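Local structure of Oxidored_FMN domain-containing protein ([Pseudomonas] geniculata N1, 6L6J) at residues A[1-13]-A[300-312]. The protein probably oxidises the amine 6-hydroxypseudooxynicotine, using flavin mononucleotide and a [4Fe-4S] cluster as cofactors. Numbering follows the deposited sequence.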
loop_
_atom_site.group_PDB
_atom_site.type_symbol
_atom_site.label_atom_id
_atom_site.label_comp_id
_atom_site.label_asym_id
_atom_site.label_seq_id
_atom_site.Cartn_x
_atom_site.Cartn_y
_atom_site.Cartn_z
ATOM N N MET A 1 12.595 -21.637 -21.410
ATOM C CA MET A 1 11.997 -20.269 -21.565
ATOM C C MET A 1 12.679 -19.278 -20.600
ATOM O O MET A 1 12.945 -18.157 -21.039
ATOM C CB MET A 1 10.476 -20.295 -21.348
ATOM C CG MET A 1 9.657 -20.637 -22.604
ATOM S SD MET A 1 9.630 -19.289 -23.855
ATOM C CE MET A 1 8.205 -19.717 -24.857
ATOM N N ARG A 2 12.987 -19.690 -19.362
ATOM C CA ARG A 2 13.637 -18.847 -18.307
ATOM C C ARG A 2 15.080 -18.502 -18.678
ATOM O O ARG A 2 15.888 -19.437 -18.793
ATOM C CB ARG A 2 13.679 -19.584 -16.964
ATOM C CG ARG A 2 14.390 -18.843 -15.838
ATOM C CD ARG A 2 15.063 -19.789 -14.856
ATOM N NE ARG A 2 14.120 -20.608 -14.108
ATOM C CZ ARG A 2 14.433 -21.627 -13.306
ATOM N NH1 ARG A 2 15.690 -22.000 -13.116
ATOM N NH2 ARG A 2 13.475 -22.255 -12.665
ATOM N N ASP A 3 15.402 -17.208 -18.773
ATOM C CA ASP A 3 16.790 -16.691 -18.904
ATOM C C ASP A 3 17.619 -17.180 -17.712
ATOM O O ASP A 3 17.205 -17.028 -16.570
ATOM C CB ASP A 3 16.785 -15.171 -19.029
ATOM C CG ASP A 3 16.242 -14.690 -20.366
ATOM O OD1 ASP A 3 16.993 -14.750 -21.363
ATOM O OD2 ASP A 3 15.072 -14.267 -20.405
ATOM N N PRO A 4 18.783 -17.849 -17.924
ATOM C CA PRO A 4 19.510 -18.508 -16.834
ATOM C C PRO A 4 20.180 -17.557 -15.832
ATOM O O PRO A 4 20.634 -18.053 -14.817
ATOM C CB PRO A 4 20.608 -19.343 -17.527
ATOM C CG PRO A 4 20.199 -19.384 -18.975
ATOM C CD PRO A 4 19.436 -18.094 -19.223
ATOM N N ARG A 5 20.207 -16.246 -16.108
ATOM C CA ARG A 5 20.684 -15.217 -15.133
ATOM C C ARG A 5 19.795 -15.260 -13.871
ATOM O O ARG A 5 20.280 -14.880 -12.791
ATOM C CB ARG A 5 20.783 -13.819 -15.778
ATOM C CG ARG A 5 19.462 -13.121 -16.092
ATOM C CD ARG A 5 19.613 -11.889 -16.979
ATOM N NE ARG A 5 19.430 -12.155 -18.411
ATOM C CZ ARG A 5 18.568 -11.534 -19.227
ATOM N NH1 ARG A 5 17.764 -10.582 -18.793
ATOM N NH2 ARG A 5 18.501 -11.869 -20.499
ATOM N N TYR A 6 18.563 -15.774 -13.979
ATOM C CA TYR A 6 17.603 -15.840 -12.850
ATOM C C TYR A 6 17.594 -17.225 -12.202
ATOM O O TYR A 6 16.864 -17.358 -11.187
ATOM C CB TYR A 6 16.215 -15.383 -13.301
ATOM C CG TYR A 6 16.276 -14.058 -14.006
ATOM C CD1 TYR A 6 16.783 -12.940 -13.379
ATOM C CD2 TYR A 6 15.849 -13.929 -15.314
ATOM C CE1 TYR A 6 16.879 -11.725 -14.045
ATOM C CE2 TYR A 6 15.920 -12.721 -15.991
ATOM C CZ TYR A 6 16.454 -11.615 -15.361
ATOM O OH TYR A 6 16.526 -10.424 -16.038
ATOM N N ASP A 7 18.373 -18.183 -12.709
ATOM C CA ASP A 7 18.434 -19.557 -12.138
ATOM C C ASP A 7 18.566 -19.464 -10.609
ATOM O O ASP A 7 17.870 -20.238 -9.908
ATOM C CB ASP A 7 19.594 -20.379 -12.727
ATOM C CG ASP A 7 19.376 -20.949 -14.129
ATOM O OD1 ASP A 7 18.294 -20.758 -14.693
ATOM O OD2 ASP A 7 20.320 -21.564 -14.668
ATOM N N ILE A 8 19.421 -18.555 -10.124
ATOM C CA ILE A 8 19.786 -18.370 -8.677
ATOM C C ILE A 8 18.547 -18.020 -7.825
ATOM O O ILE A 8 18.481 -18.424 -6.627
ATOM C CB ILE A 8 20.893 -17.302 -8.520
ATOM C CG1 ILE A 8 21.244 -17.060 -7.050
ATOM C CG2 ILE A 8 20.506 -16.000 -9.212
ATOM C CD1 ILE A 8 22.689 -16.701 -6.820
ATOM N N LEU A 9 17.585 -17.303 -8.399
ATOM C CA LEU A 9 16.338 -16.915 -7.687
ATOM C C LEU A 9 15.463 -18.142 -7.373
ATOM O O LEU A 9 14.614 -17.996 -6.463
ATOM C CB LEU A 9 15.549 -15.942 -8.561
ATOM C CG LEU A 9 16.175 -14.582 -8.780
ATOM C CD1 LEU A 9 15.152 -13.654 -9.389
ATOM C CD2 LEU A 9 16.730 -14.017 -7.479
ATOM N N PHE A 10 15.659 -19.266 -8.079
ATOM C CA PHE A 10 14.837 -20.505 -7.996
ATOM C C PHE A 10 15.559 -21.645 -7.273
ATOM O O PHE A 10 14.992 -22.731 -7.180
ATOM C CB PHE A 10 14.418 -20.947 -9.397
ATOM C CG PHE A 10 13.458 -19.972 -10.023
ATOM C CD1 PHE A 10 12.091 -20.038 -9.736
ATOM C CD2 PHE A 10 13.920 -18.946 -10.841
ATOM C CE1 PHE A 10 11.210 -19.118 -10.293
ATOM C CE2 PHE A 10 13.031 -18.038 -11.403
ATOM C CZ PHE A 10 11.682 -18.116 -11.125
ATOM N N GLU A 11 16.745 -21.418 -6.726
ATOM C CA GLU A 11 17.439 -22.474 -5.944
ATOM C C GLU A 11 16.656 -22.633 -4.648
ATOM O O GLU A 11 16.231 -21.627 -4.094
ATOM C CB GLU A 11 18.898 -22.109 -5.650
ATOM C CG GLU A 11 19.674 -21.681 -6.876
ATOM C CD GLU A 11 21.147 -21.419 -6.633
ATOM O OE1 GLU A 11 21.636 -21.642 -5.492
ATOM O OE2 GLU A 11 21.798 -20.995 -7.589
ATOM N N PRO A 12 16.428 -23.861 -4.139
ATOM C CA PRO A 12 15.845 -24.039 -2.815
ATOM C C PRO A 12 16.770 -23.500 -1.715
ATOM O O PRO A 12 17.956 -23.393 -1.966
ATOM C CB PRO A 12 15.636 -25.560 -2.678
ATOM C CG PRO A 12 15.665 -26.067 -4.107
ATOM C CD PRO A 12 16.650 -25.149 -4.812
ATOM N N VAL A 13 16.190 -23.147 -0.561
ATOM C CA VAL A 13 16.926 -22.606 0.617
ATOM C C VAL A 13 16.445 -23.325 1.872
ATOM O O VAL A 13 15.256 -23.235 2.156
ATOM C CB VAL A 13 16.773 -21.081 0.771
ATOM C CG1 VAL A 13 17.374 -20.588 2.075
ATOM C CG2 VAL A 13 17.363 -20.315 -0.407
ATOM N N THR A 300 11.142 -5.194 -7.416
ATOM C CA THR A 300 10.356 -5.308 -8.677
ATOM C C THR A 300 11.252 -5.699 -9.857
ATOM O O THR A 300 10.749 -6.386 -10.757
ATOM C CB THR A 300 9.653 -3.982 -9.000
ATOM O OG1 THR A 300 9.222 -3.416 -7.759
ATOM C CG2 THR A 300 8.495 -4.174 -9.955
ATOM N N SER A 301 12.485 -5.177 -9.889
ATOM C CA SER A 301 13.549 -5.496 -10.876
ATOM C C SER A 301 14.156 -6.857 -10.557
ATOM O O SER A 301 14.774 -7.041 -9.503
ATOM C CB SER A 301 14.631 -4.441 -10.911
ATOM O OG SER A 301 15.697 -4.808 -11.808
ATOM N N PRO A 302 14.023 -7.839 -11.476
ATOM C CA PRO A 302 14.657 -9.146 -11.296
ATOM C C PRO A 302 16.185 -9.071 -11.152
ATOM O O PRO A 302 16.732 -9.890 -10.431
ATOM C CB PRO A 302 14.287 -9.926 -12.569
ATOM C CG PRO A 302 13.078 -9.190 -13.133
ATOM C CD PRO A 302 13.265 -7.741 -12.736
ATOM N N ASP A 303 16.824 -8.096 -11.813
ATOM C CA ASP A 303 18.304 -7.880 -11.789
ATOM C C ASP A 303 18.735 -7.286 -10.438
ATOM O O ASP A 303 19.821 -7.651 -9.938
ATOM C CB ASP A 303 18.724 -7.039 -12.985
ATOM C CG ASP A 303 18.396 -7.716 -14.303
ATOM O OD1 ASP A 303 18.495 -8.954 -14.360
ATOM O OD2 ASP A 303 18.026 -7.018 -15.255
ATOM N N ALA A 304 17.898 -6.437 -9.842
ATOM C CA ALA A 304 18.107 -5.917 -8.475
ATOM C C ALA A 304 18.111 -7.110 -7.513
ATOM O O ALA A 304 19.004 -7.141 -6.595
ATOM C CB ALA A 304 17.029 -4.915 -8.125
ATOM N N MET A 305 17.142 -8.030 -7.716
ATOM C CA MET A 305 16.920 -9.224 -6.853
ATOM C C MET A 305 18.139 -10.142 -6.992
ATOM O O MET A 305 18.698 -10.569 -5.976
ATOM C CB MET A 305 15.625 -9.968 -7.224
ATOM C CG MET A 305 14.362 -9.182 -6.893
ATOM S SD MET A 305 12.744 -9.767 -7.528
ATOM C CE MET A 305 13.237 -11.152 -8.525
ATOM N N VAL A 306 18.579 -10.393 -8.215
ATOM C CA VAL A 306 19.767 -11.261 -8.453
ATOM C C VAL A 306 20.943 -10.663 -7.693
ATOM O O VAL A 306 21.585 -11.405 -6.939
ATOM C CB VAL A 306 20.050 -11.455 -9.952
ATOM C CG1 VAL A 306 21.478 -11.917 -10.217
ATOM C CG2 VAL A 306 19.046 -12.450 -10.547
ATOM N N SER A 307 21.138 -9.351 -7.849
ATOM C CA SER A 307 22.266 -8.544 -7.303
ATOM C C SER A 307 22.250 -8.590 -5.773
ATOM O O SER A 307 23.311 -8.765 -5.170
ATOM C CB SER A 307 22.191 -7.138 -7.812
ATOM O OG SER A 307 23.398 -6.452 -7.591
ATOM N N GLN A 308 21.073 -8.475 -5.171
ATOM C CA GLN A 308 20.931 -8.501 -3.700
ATOM C C GLN A 308 21.584 -9.785 -3.178
ATOM O O GLN A 308 22.234 -9.714 -2.111
ATOM C CB GLN A 308 19.450 -8.381 -3.305
ATOM C CG GLN A 308 18.877 -6.971 -3.444
ATOM C CD GLN A 308 19.392 -6.051 -2.370
ATOM O OE1 GLN A 308 19.439 -6.398 -1.203
ATOM N NE2 GLN A 308 19.823 -4.877 -2.759
ATOM N N ILE A 309 21.419 -10.896 -3.913
ATOM C CA ILE A 309 21.906 -12.264 -3.528
ATOM C C ILE A 309 23.421 -12.401 -3.797
ATOM O O ILE A 309 24.174 -12.773 -2.872
ATOM C CB ILE A 309 21.135 -13.384 -4.268
ATOM C CG1 ILE A 309 19.604 -13.203 -4.237
ATOM C CG2 ILE A 309 21.566 -14.747 -3.725
ATOM C CD1 ILE A 309 18.973 -13.241 -2.850
ATOM N N ARG A 310 23.832 -12.122 -5.029
ATOM C CA ARG A 310 25.236 -12.223 -5.510
ATOM C C ARG A 310 26.157 -11.401 -4.601
ATOM O O ARG A 310 27.208 -11.922 -4.249
ATOM C CB ARG A 310 25.384 -11.721 -6.956
ATOM C CG ARG A 310 24.595 -12.495 -8.008
ATOM C CD ARG A 310 25.310 -13.710 -8.560
ATOM N NE ARG A 310 24.602 -14.240 -9.726
ATOM C CZ ARG A 310 24.596 -15.518 -10.131
ATOM N NH1 ARG A 310 25.269 -16.453 -9.468
ATOM N NH2 ARG A 310 23.888 -15.846 -11.202
ATOM N N ARG A 311 25.761 -10.182 -4.221
ATOM C CA ARG A 311 26.603 -9.235 -3.420
ATOM C C ARG A 311 26.425 -9.503 -1.914
ATOM O O ARG A 311 27.017 -8.767 -1.113
ATOM C CB ARG A 311 26.275 -7.786 -3.785
ATOM C CG ARG A 311 26.488 -7.464 -5.260
ATOM C CD ARG A 311 25.794 -6.196 -5.733
ATOM N NE ARG A 311 25.589 -5.285 -4.609
ATOM C CZ ARG A 311 24.421 -4.870 -4.124
ATOM N NH1 ARG A 311 23.270 -5.204 -4.683
ATOM N NH2 ARG A 311 24.417 -4.085 -3.072
ATOM N N GLY A 312 25.658 -10.538 -1.550
ATOM C CA GLY A 312 25.622 -11.089 -0.178
ATOM C C GLY A 312 24.840 -10.216 0.801
ATOM O O GLY A 312 25.111 -10.268 2.036
#
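On the outside of the eight-stranded TIM barrel, the 3-10 segment 4-9 packs against helix 302-310, with Tyr6, Ile8 and Leu9 meeting Pro302, Val306 and Ile309. Tyr6 makes the hydrogen bond between the segments. Its OH donates to Asp303 OD1 at 3.0 Å, on the syn side but 30° out of the carboxylate plane. Arg5 NH1 donates in turn to Tyr6 OH at 3.0 Å in a bent bond, with the hydroxyl tilted out of the guanidinium plane, so the hydroxyl links the arginine to the aspartate. Arg5 CG lies over the centre of one ring face. Val306 CG2 approaches the ring edge, 3.7 Å from Tyr6 CD1, and Pro302 CB is 3.5 Å from Tyr6 CE1. A phenylalanine in place of Tyr6 would probably leave Asp303 without its hydroxyl partner and Arg5 NH1 without its acceptor.

Residues 5-9 cover the helix that follows the seventh barrel strand in this member of the NADH:flavin oxidoreductase family. The Met305 side chain is about 10 Å from the bound FMN. Met305 and Leu9 both also touch Phe24 of the first barrel strand. Leu9 CD1 meets Met305 CE, and the two side chains cross at about a right angle. Leu9 CG rests 4.0 Å from Val306 CG2.

Ile8 packs further along helix 302-310, toward its C-terminal end. Its CG1 is anti to the backbone N (chi1 178°), which turns this branch toward the helix; CD1 at its end meets Ile309 CG2 at 3.8 Å. The two isoleucines run past each other in opposite directions. The same CD1 sits over one face of the Arg310 guanidinium, near its rim, 3.7 Å from Arg310 NH1.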